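Local coordinates for uncharacterized protein VP1736 (Vibrio parahaemolyticus, PDB 3LXQ) that is of unknown function but carries a sulfatase-family domain with the alkaline phosphatase-like alpha/beta fold, at residues N343-P348 against R365-P370; T124-T129 against R339-I344; N77-Q82 against L350-G355. One frame throughout, in Å; residues are numbered along the deposited sequence.

Interaction 1 of 3, residues N343-P348 against R365-P370; sequences NIDMPP and RDLTKP
Asp345 and Arg365 bring the two segments together, their CA atoms 4.8 Å apart, where the 3-10 turn 343-345 leads into the helix that includes Met346 to Pro348; Pro348 then faces Asp366. The loop 365-370 is irregular apart from a type I turn from Asp366 to Lys369. Arg365 N gives a nearly straight bond (164°) to Asp345 OD1 over 2.9 Å, arriving from above the carboxylate plane. With its CG beside the backbone N (chi1 -56°), Asp345 keeps OD2 on Asn342 N, while OD1 has a salt bridge with Arg377. Arg365 lies alongside, its CD 3.5 Å from Asp345 OD1, but its guanidinium meets the acid only through a water, held at the edge by NH1; NE bonds Ser61 O, and NH2 bonds Ser60 O and Asp375 O, all backbone oxygens. Leu367 crosses selenomethionine Met346 at about a right angle, CD1 lying 3.6 Å from CE; the flexible chain of Met346, bent twice, suits this buried spot. Pro348, with no N-H to donate, lies early in the helix and rests CB and CG against Arg365 O. Asp366 OD1 accepts from Thr368 N, forming an Asx turn beside the N-terminal part of helix 346-353 of the sulfatase-like fold.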
loop_
_atom_site.group_PDB
_atom_site.type_symbol
_atom_site.label_atom_id
_atom_site.label_comp_id
_atom_site.label_asym_id
_atom_site.label_seq_id
_atom_site.Cartn_x
_atom_site.Cartn_y
_atom_site.Cartn_z
ATOM N N ASN A 343 2.755 2.881 -3.158
ATOM C CA ASN A 343 1.886 2.692 -1.997
ATOM C C ASN A 343 2.475 3.197 -0.663
ATOM O O ASN A 343 1.724 3.521 0.250
ATOM C CB ASN A 343 1.383 1.238 -1.886
ATOM C CG ASN A 343 2.485 0.197 -1.978
ATOM O OD1 ASN A 343 3.674 0.503 -2.141
ATOM N ND2 ASN A 343 2.082 -1.068 -1.867
ATOM N N ILE A 344 3.805 3.283 -0.557
ATOM C CA ILE A 344 4.432 3.927 0.613
ATOM C C ILE A 344 4.165 5.453 0.705
ATOM O O ILE A 344 4.405 6.062 1.759
ATOM C CB ILE A 344 5.957 3.658 0.713
ATOM C CG1 ILE A 344 6.704 4.272 -0.470
ATOM C CG2 ILE A 344 6.264 2.156 0.833
ATOM C CD1 ILE A 344 8.164 4.484 -0.210
ATOM N N ASP A 345 3.652 6.058 -0.366
ATOM C CA ASP A 345 3.212 7.464 -0.329
ATOM C C ASP A 345 1.810 7.594 0.255
ATOM O O ASP A 345 1.363 8.694 0.602
ATOM C CB ASP A 345 3.235 8.103 -1.729
ATOM C CG ASP A 345 4.603 8.018 -2.397
ATOM O OD1 ASP A 345 5.610 8.152 -1.692
ATOM O OD2 ASP A 345 4.669 7.820 -3.632
HETATM N N MSE A 346 1.114 6.472 0.370
HETATM C CA MSE A 346 -0.248 6.527 0.848
HETATM C C MSE A 346 -0.357 6.900 2.337
HETATM O O MSE A 346 -1.140 7.781 2.673
HETATM C CB MSE A 346 -1.027 5.270 0.476
HETATM C CG MSE A 346 -1.220 5.113 -1.024
HETATM SE SE MSE A 346 -2.342 6.526 -1.818
HETATM C CE MSE A 346 -0.951 7.828 -2.335
ATOM N N PRO A 347 0.468 6.288 3.214
ATOM C CA PRO A 347 0.262 6.692 4.612
ATOM C C PRO A 347 0.491 8.182 4.891
ATOM O O PRO A 347 -0.325 8.750 5.595
ATOM C CB PRO A 347 1.236 5.826 5.416
ATOM C CG PRO A 347 1.777 4.815 4.480
ATOM C CD PRO A 347 1.325 5.094 3.087
ATOM N N PRO A 348 1.593 8.799 4.375
ATOM C CA PRO A 348 1.727 10.269 4.545
ATOM C C PRO A 348 0.576 11.069 3.922
ATOM O O PRO A 348 0.115 12.060 4.507
ATOM C CB PRO A 348 3.063 10.611 3.843
ATOM C CG PRO A 348 3.638 9.301 3.350
ATOM C CD PRO A 348 2.844 8.178 3.897
ATOM N N ARG A 365 5.628 10.487 0.065
ATOM C CA ARG A 365 5.163 11.837 -0.245
ATOM C C ARG A 365 3.734 12.055 0.250
ATOM O O ARG A 365 2.899 11.146 0.197
ATOM C CB ARG A 365 5.206 12.071 -1.753
ATOM C CG ARG A 365 6.591 12.326 -2.338
ATOM C CD ARG A 365 7.459 11.062 -2.471
ATOM N NE ARG A 365 8.728 11.387 -3.130
ATOM C CZ ARG A 365 8.889 11.470 -4.454
ATOM N NH1 ARG A 365 7.874 11.208 -5.273
ATOM N NH2 ARG A 365 10.079 11.808 -4.966
ATOM N N ASP A 366 3.480 13.256 0.755
ATOM C CA ASP A 366 2.126 13.712 1.050
ATOM C C ASP A 366 1.613 14.266 -0.258
ATOM O O ASP A 366 1.982 15.366 -0.681
ATOM C CB ASP A 366 2.152 14.791 2.129
ATOM C CG ASP A 366 0.774 15.412 2.405
ATOM O OD1 ASP A 366 -0.212 15.117 1.689
ATOM O OD2 ASP A 366 0.680 16.221 3.359
ATOM N N LEU A 367 0.764 13.500 -0.915
ATOM C CA LEU A 367 0.380 13.844 -2.282
ATOM C C LEU A 367 -0.810 14.802 -2.339
ATOM O O LEU A 367 -1.297 15.121 -3.424
ATOM C CB LEU A 367 0.145 12.582 -3.114
ATOM C CG LEU A 367 1.422 11.760 -3.341
ATOM C CD1 LEU A 367 1.113 10.339 -3.786
ATOM C CD2 LEU A 367 2.399 12.459 -4.301
ATOM N N THR A 368 -1.256 15.264 -1.171
ATOM C CA THR A 368 -2.225 16.351 -1.109
ATOM C C THR A 368 -1.526 17.661 -1.475
ATOM O O THR A 368 -2.178 18.669 -1.742
ATOM C CB THR A 368 -2.874 16.520 0.289
ATOM O OG1 THR A 368 -1.875 16.899 1.242
ATOM C CG2 THR A 368 -3.600 15.250 0.742
ATOM N N LYS A 369 -0.194 17.617 -1.489
ATOM C CA LYS A 369 0.641 18.767 -1.773
ATOM C C LYS A 369 1.331 18.592 -3.121
ATOM O O LYS A 369 1.466 17.455 -3.598
ATOM C CB LYS A 369 1.665 18.967 -0.647
ATOM C CG LYS A 369 0.988 19.282 0.689
ATOM C CD LYS A 369 1.957 19.296 1.847
ATOM C CE LYS A 369 1.251 19.834 3.080
ATOM N NZ LYS A 369 1.964 19.466 4.322
ATOM N N PRO A 370 1.777 19.717 -3.730
ATOM C CA PRO A 370 2.389 19.694 -5.055
ATOM C C PRO A 370 3.619 18.822 -5.113
ATOM O O PRO A 370 4.355 18.690 -4.141
ATOM C CB PRO A 370 2.786 21.164 -5.289
ATOM C CG PRO A 370 1.856 21.944 -4.444
ATOM C CD PRO A 370 1.696 21.099 -3.206
HETATM O O HOH W 1 5.193 10.174 -5.255
#

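Interaction 2 of 3, residues T124-T129 against R339-I344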
loop_
_atom_site.group_PDB
_atom_site.type_symbol
_atom_site.label_atom_id
_atom_site.label_comp_id
_atom_site.label_asym_id
_atom_site.label_seq_id
_atom_site.Cartn_x
_atom_site.Cartn_y
_atom_site.Cartn_z
ATOM N N THR A 124 -3.596 6.824 -11.384
ATOM C CA THR A 124 -3.467 6.013 -12.601
ATOM C C THR A 124 -2.048 5.534 -12.801
ATOM O O THR A 124 -1.783 4.721 -13.691
ATOM C CB THR A 124 -3.928 6.759 -13.875
ATOM O OG1 THR A 124 -3.004 7.820 -14.174
ATOM C CG2 THR A 124 -5.332 7.321 -13.692
ATOM N N GLN A 125 -1.142 6.032 -11.966
ATOM C CA GLN A 125 0.262 5.635 -12.012
ATOM C C GLN A 125 0.802 5.228 -10.636
ATOM O O GLN A 125 1.896 5.629 -10.266
ATOM C CB GLN A 125 1.133 6.758 -12.602
ATOM C CG GLN A 125 0.957 6.942 -14.099
ATOM C CD GLN A 125 1.360 5.713 -14.897
ATOM O OE1 GLN A 125 0.710 5.357 -15.881
ATOM N NE2 GLN A 125 2.447 5.070 -14.489
HETATM N N MSE A 126 0.019 4.420 -9.925
HETATM C CA MSE A 126 0.354 3.871 -8.622
HETATM C C MSE A 126 1.088 2.536 -8.737
HETATM O O MSE A 126 0.661 1.645 -9.469
HETATM C CB MSE A 126 -0.924 3.662 -7.805
HETATM C CG MSE A 126 -0.686 3.144 -6.393
HETATM SE SE MSE A 126 0.347 4.346 -5.255
HETATM C CE MSE A 126 -0.721 5.960 -5.491
ATOM N N TYR A 127 2.189 2.408 -8.000
ATOM C CA TYR A 127 2.973 1.169 -7.999
ATOM C C TYR A 127 3.217 0.611 -6.616
ATOM O O TYR A 127 3.538 1.349 -5.675
ATOM C CB TYR A 127 4.292 1.360 -8.748
ATOM C CG TYR A 127 4.063 1.668 -10.201
ATOM C CD1 TYR A 127 3.793 2.972 -10.619
ATOM C CD2 TYR A 127 4.074 0.656 -11.156
ATOM C CE1 TYR A 127 3.546 3.268 -11.944
ATOM C CE2 TYR A 127 3.840 0.945 -12.495
ATOM C CZ TYR A 127 3.580 2.256 -12.884
ATOM O OH TYR A 127 3.320 2.548 -14.206
ATOM N N ALA A 128 3.044 -0.699 -6.490
ATOM C CA ALA A 128 3.432 -1.403 -5.280
ATOM C C ALA A 128 4.956 -1.412 -5.225
ATOM O O ALA A 128 5.611 -1.378 -6.264
ATOM C CB ALA A 128 2.872 -2.832 -5.272
ATOM N N THR A 129 5.507 -1.382 -4.010
ATOM C CA THR A 129 6.949 -1.531 -3.805
ATOM C C THR A 129 7.383 -2.999 -3.864
ATOM O O THR A 129 8.576 -3.300 -4.029
ATOM C CB THR A 129 7.373 -0.972 -2.446
ATOM O OG1 THR A 129 6.653 -1.668 -1.434
ATOM C CG2 THR A 129 7.087 0.536 -2.335
ATOM N N ARG A 339 0.210 11.262 -11.413
ATOM C CA ARG A 339 1.579 11.390 -10.860
ATOM C C ARG A 339 2.121 10.036 -10.420
ATOM O O ARG A 339 1.451 9.323 -9.678
ATOM C CB ARG A 339 1.632 12.402 -9.698
ATOM C CG ARG A 339 1.344 13.873 -10.084
ATOM C CD ARG A 339 1.307 14.809 -8.853
ATOM N NE ARG A 339 0.313 14.395 -7.858
ATOM C CZ ARG A 339 0.127 14.967 -6.666
ATOM N NH1 ARG A 339 0.876 15.995 -6.264
ATOM N NH2 ARG A 339 -0.818 14.498 -5.859
ATOM N N ILE A 340 3.315 9.669 -10.889
ATOM C CA ILE A 340 3.907 8.388 -10.499
ATOM C C ILE A 340 4.100 8.383 -8.981
ATOM O O ILE A 340 4.681 9.316 -8.419
ATOM C CB ILE A 340 5.274 8.084 -11.187
ATOM C CG1 ILE A 340 5.181 8.284 -12.699
ATOM C CG2 ILE A 340 5.705 6.627 -10.900
ATOM C CD1 ILE A 340 6.516 8.349 -13.362
ATOM N N ALA A 341 3.608 7.329 -8.339
ATOM C CA ALA A 341 3.670 7.196 -6.885
ATOM C C ALA A 341 3.796 5.733 -6.474
ATOM O O ALA A 341 3.638 4.834 -7.304
ATOM C CB ALA A 341 2.433 7.835 -6.252
ATOM N N ASN A 342 4.115 5.510 -5.201
ATOM C CA ASN A 342 4.198 4.191 -4.586
ATOM C C ASN A 342 3.130 4.098 -3.522
ATOM O O ASN A 342 2.672 5.116 -3.017
ATOM C CB ASN A 342 5.539 4.002 -3.891
ATOM C CG ASN A 342 6.588 3.335 -4.763
ATOM O OD1 ASN A 342 7.753 3.740 -4.740
ATOM N ND2 ASN A 342 6.206 2.278 -5.479
ATOM N N ASN A 343 2.755 2.881 -3.158
ATOM C CA ASN A 343 1.886 2.692 -1.997
ATOM C C ASN A 343 2.475 3.197 -0.663
ATOM O O ASN A 343 1.724 3.521 0.250
ATOM C CB ASN A 343 1.383 1.238 -1.886
ATOM C CG ASN A 343 2.485 0.197 -1.978
ATOM O OD1 ASN A 343 3.674 0.503 -2.141
ATOM N ND2 ASN A 343 2.082 -1.068 -1.867
ATOM N N ILE A 344 3.805 3.283 -0.557
ATOM C CA ILE A 344 4.432 3.927 0.613
ATOM C C ILE A 344 4.165 5.453 0.705
ATOM O O ILE A 344 4.405 6.062 1.759
ATOM C CB ILE A 344 5.957 3.658 0.713
ATOM C CG1 ILE A 344 6.704 4.272 -0.470
ATOM C CG2 ILE A 344 6.264 2.156 0.833
ATOM C CD1 ILE A 344 8.164 4.484 -0.210
HETATM O O HOH W 2 -1.044 8.251 -10.154
HETATM O O HOH W 3 4.085 -3.076 -1.712
#
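Tyr127 and Asn342 stand opposite each other in a short parallel ladder, with Met126 and Ala341 as the preceding pair. Backbone bonds run from Ala341 N to Gln125 O, from Tyr127 N to Ala341 O, the second 2.9 Å long, and on to Asn343 N with Tyr127 O. From Tyr127 the side chain leaves on the same face as that of Asn342. CB lies 3.8 Å from Ala341 O and also near Asn342 ND2; CD1 keeps the same carbonyl oxygen at the ring edge, near the plane; CE1 comes 4.1 Å from Ile340 CG2; and at the tip OH accepts a weak bond from Gln125 NE2. An aromatic ring suits this place because its flat length lets it reach from Ala341 O to Ile340 CG2 on the adjacent segment. Tyr127 O is gripped twice, by Asn342 ND2 at 2.8 Å, almost straight (172°), and by Asn343 N, which arrive from opposite faces of the carbonyl plane. The other end of the Asn342 amide, OD1, accepts from Met379 N. On the opposite face, selenomethionine Met126, bent at chi2 and chi3, reaches across to the partner strand: SE is 3.3 Å from Asn342 C and CE packs on Ala341 CB, whose smallness makes room. Beyond the ladder, Asn343 has CG between its backbone N and carbonyl carbon (chi1 50°), a turn that presents OD1 to Thr129 N and ND2 to a water also bound by Thr129 OG1. The methyl CG2 of Thr129 meets Ile344 CG2 at 3.7 Å. In the fold, strand 341-342 flanks strand 121-127, whose antiparallel partner is strand 322-328; helix 133-141 packs on Thr129 and Ile344 through Ala139, and strand 377-382 of the five-stranded sheet lies against Tyr127 and Asn342.

Interaction 3 of 3, residues N77-Q82 against L350-G355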
loop_
_atom_site.group_PDB
_atom_site.type_symbol
_atom_site.label_atom_id
_atom_site.label_comp_id
_atom_site.label_asym_id
_atom_site.label_seq_id
_atom_site.Cartn_x
_atom_site.Cartn_y
_atom_site.Cartn_z
ATOM N N ASN A 77 5.528 16.975 8.924
ATOM C CA ASN A 77 4.626 17.318 7.852
ATOM C C ASN A 77 3.263 17.685 8.426
ATOM O O ASN A 77 2.572 16.815 8.961
ATOM C CB ASN A 77 4.498 16.147 6.867
ATOM C CG ASN A 77 3.660 16.500 5.654
ATOM O OD1 ASN A 77 2.739 15.764 5.257
ATOM N ND2 ASN A 77 3.965 17.636 5.062
ATOM N N PRO A 78 2.875 18.976 8.336
ATOM C CA PRO A 78 1.531 19.315 8.810
ATOM C C PRO A 78 0.457 18.836 7.830
ATOM O O PRO A 78 0.649 18.880 6.610
ATOM C CB PRO A 78 1.546 20.853 8.924
ATOM C CG PRO A 78 2.831 21.322 8.273
ATOM C CD PRO A 78 3.571 20.128 7.729
ATOM N N ALA A 79 -0.653 18.358 8.374
ATOM C CA ALA A 79 -1.754 17.867 7.565
ATOM C C ALA A 79 -2.382 18.985 6.739
ATOM O O ALA A 79 -2.509 20.117 7.209
ATOM C CB ALA A 79 -2.804 17.212 8.453
ATOM N N THR A 80 -2.763 18.645 5.508
ATOM C CA THR A 80 -3.511 19.535 4.628
ATOM C C THR A 80 -4.884 19.807 5.217
ATOM O O THR A 80 -5.253 20.960 5.425
ATOM C CB THR A 80 -3.619 18.943 3.218
ATOM O OG1 THR A 80 -2.312 18.916 2.636
ATOM C CG2 THR A 80 -4.540 19.760 2.335
ATOM N N TYR A 81 -5.627 18.751 5.521
ATOM C CA TYR A 81 -6.926 18.913 6.163
ATOM C C TYR A 81 -6.737 19.368 7.608
ATOM O O TYR A 81 -5.880 18.846 8.321
ATOM C CB TYR A 81 -7.736 17.614 6.091
ATOM C CG TYR A 81 -9.110 17.732 6.710
ATOM C CD1 TYR A 81 -10.103 18.517 6.105
ATOM C CD2 TYR A 81 -9.418 17.076 7.908
ATOM C CE1 TYR A 81 -11.363 18.637 6.670
ATOM C CE2 TYR A 81 -10.675 17.192 8.479
ATOM C CZ TYR A 81 -11.644 17.976 7.853
ATOM O OH TYR A 81 -12.898 18.100 8.413
ATOM N N GLN A 82 -7.525 20.350 8.031
ATOM C CA GLN A 82 -7.354 20.953 9.356
ATOM C C GLN A 82 -8.624 20.967 10.229
ATOM O O GLN A 82 -8.611 21.526 11.323
ATOM C CB GLN A 82 -6.745 22.368 9.246
ATOM C CG GLN A 82 -5.236 22.380 8.891
ATOM C CD GLN A 82 -4.351 21.872 10.030
ATOM O OE1 GLN A 82 -4.521 22.267 11.186
ATOM N NE2 GLN A 82 -3.399 21.002 9.704
ATOM N N LEU A 350 -2.581 9.965 3.512
ATOM C CA LEU A 350 -3.809 9.705 4.266
ATOM C C LEU A 350 -3.845 10.450 5.599
ATOM O O LEU A 350 -4.887 11.025 5.959
ATOM C CB LEU A 350 -4.015 8.197 4.467
ATOM C CG LEU A 350 -4.214 7.367 3.185
ATOM C CD1 LEU A 350 -3.875 5.900 3.419
ATOM C CD2 LEU A 350 -5.617 7.525 2.609
ATOM N N LEU A 351 -2.718 10.463 6.317
ATOM C CA LEU A 351 -2.611 11.243 7.561
ATOM C C LEU A 351 -2.932 12.717 7.326
ATOM O O LEU A 351 -3.576 13.379 8.156
ATOM C CB LEU A 351 -1.214 11.133 8.172
ATOM C CG LEU A 351 -0.779 9.825 8.831
ATOM C CD1 LEU A 351 0.580 10.037 9.463
ATOM C CD2 LEU A 351 -1.792 9.311 9.870
ATOM N N SER A 352 -2.471 13.217 6.188
ATOM C CA SER A 352 -2.665 14.603 5.822
ATOM C C SER A 352 -4.136 14.852 5.548
ATOM O O SER A 352 -4.669 15.901 5.931
ATOM C CB SER A 352 -1.801 14.951 4.605
ATOM O OG SER A 352 -1.715 16.355 4.394
ATOM N N LEU A 353 -4.795 13.887 4.904
ATOM C CA LEU A 353 -6.228 13.998 4.588
ATOM C C LEU A 353 -7.139 13.910 5.808
ATOM O O LEU A 353 -8.228 14.505 5.829
ATOM C CB LEU A 353 -6.645 12.945 3.561
ATOM C CG LEU A 353 -6.285 13.248 2.107
ATOM C CD1 LEU A 353 -6.343 11.991 1.245
ATOM C CD2 LEU A 353 -7.197 14.344 1.556
ATOM N N ILE A 354 -6.706 13.161 6.820
ATOM C CA ILE A 354 -7.551 12.942 8.007
ATOM C C ILE A 354 -7.329 13.983 9.111
ATOM O O ILE A 354 -7.969 13.927 10.167
ATOM C CB ILE A 354 -7.444 11.492 8.570
ATOM C CG1 ILE A 354 -6.038 11.191 9.099
ATOM C CG2 ILE A 354 -7.904 10.472 7.521
ATOM C CD1 ILE A 354 -5.940 9.897 9.900
ATOM N N GLY A 355 -6.410 14.908 8.860
ATOM C CA GLY A 355 -6.121 15.988 9.800
ATOM C C GLY A 355 -5.114 15.667 10.889
ATOM O O GLY A 355 -5.137 16.281 11.948
#
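The Tyr81 ring meets the end of helix 346-353 with its edge: Gly355 N lies in the ring plane, 3.8 Å from CD2, and Ile354 C is also near that plane, while Leu353 O approaches the ring obliquely, 3.5 Å from Tyr81 CG. The ring reaches this carbonyl-lined corner because CG is anti to the backbone N (chi1 -178°). Gly355 closes the helix in a Schellman motif; glycine suits the positive phi, and it has no side chain between the Tyr81 ring edge and the preceding carbonyl. Its CA makes a CA-H...O contact of 3.2 Å with Tyr81 O, which otherwise has no polar partner. Small Ala79 lets its CB settle 3.4 Å from Ser352 O. That carbonyl accepts from Tyr81 N, 3.0 Å away, and Ser352 OG takes the N-H of Thr80 at 2.8 Å in a nearly straight bond (164°). Beyond the loop, Ser352 OG is bonded to Asp366 OD2 and to Thr368 OG1, and Thr80 OG1 to Thr368. Gln82 folds back, NE2 giving a bond to Ala79 O. The chemistry is thus that of a helix C-terminal end whose Ser352 carbonyl and hydroxyl are met by the N-H groups of Tyr81 and Thr80, binding it to the loop by polar contacts at a partly buried border.

How the interactions relate
From the N terminus, the loop 77-82 comes first and waits more than 260 residues for helix 346-353, so interaction 3 closes the longest loop. Within that span interaction 2 closes another, pairing 124-129 with 339-344. The chain then passes from strand 341-342 through the 3-10 turn 343-345 into the helix, and Asn343 and Ile344 serve interactions 1 and 2 alike. Interaction 1 closes a short loop from 343-348 to 365-370 and crosses interaction 3. The loop 365-370 touches both others: Leu367 O and Lys369 O take Arg339, while it also bonds to both segments of interaction 3. Together they tie strand 121-127, helix 346-353 and the loops 77-82 and 365-370 to one another.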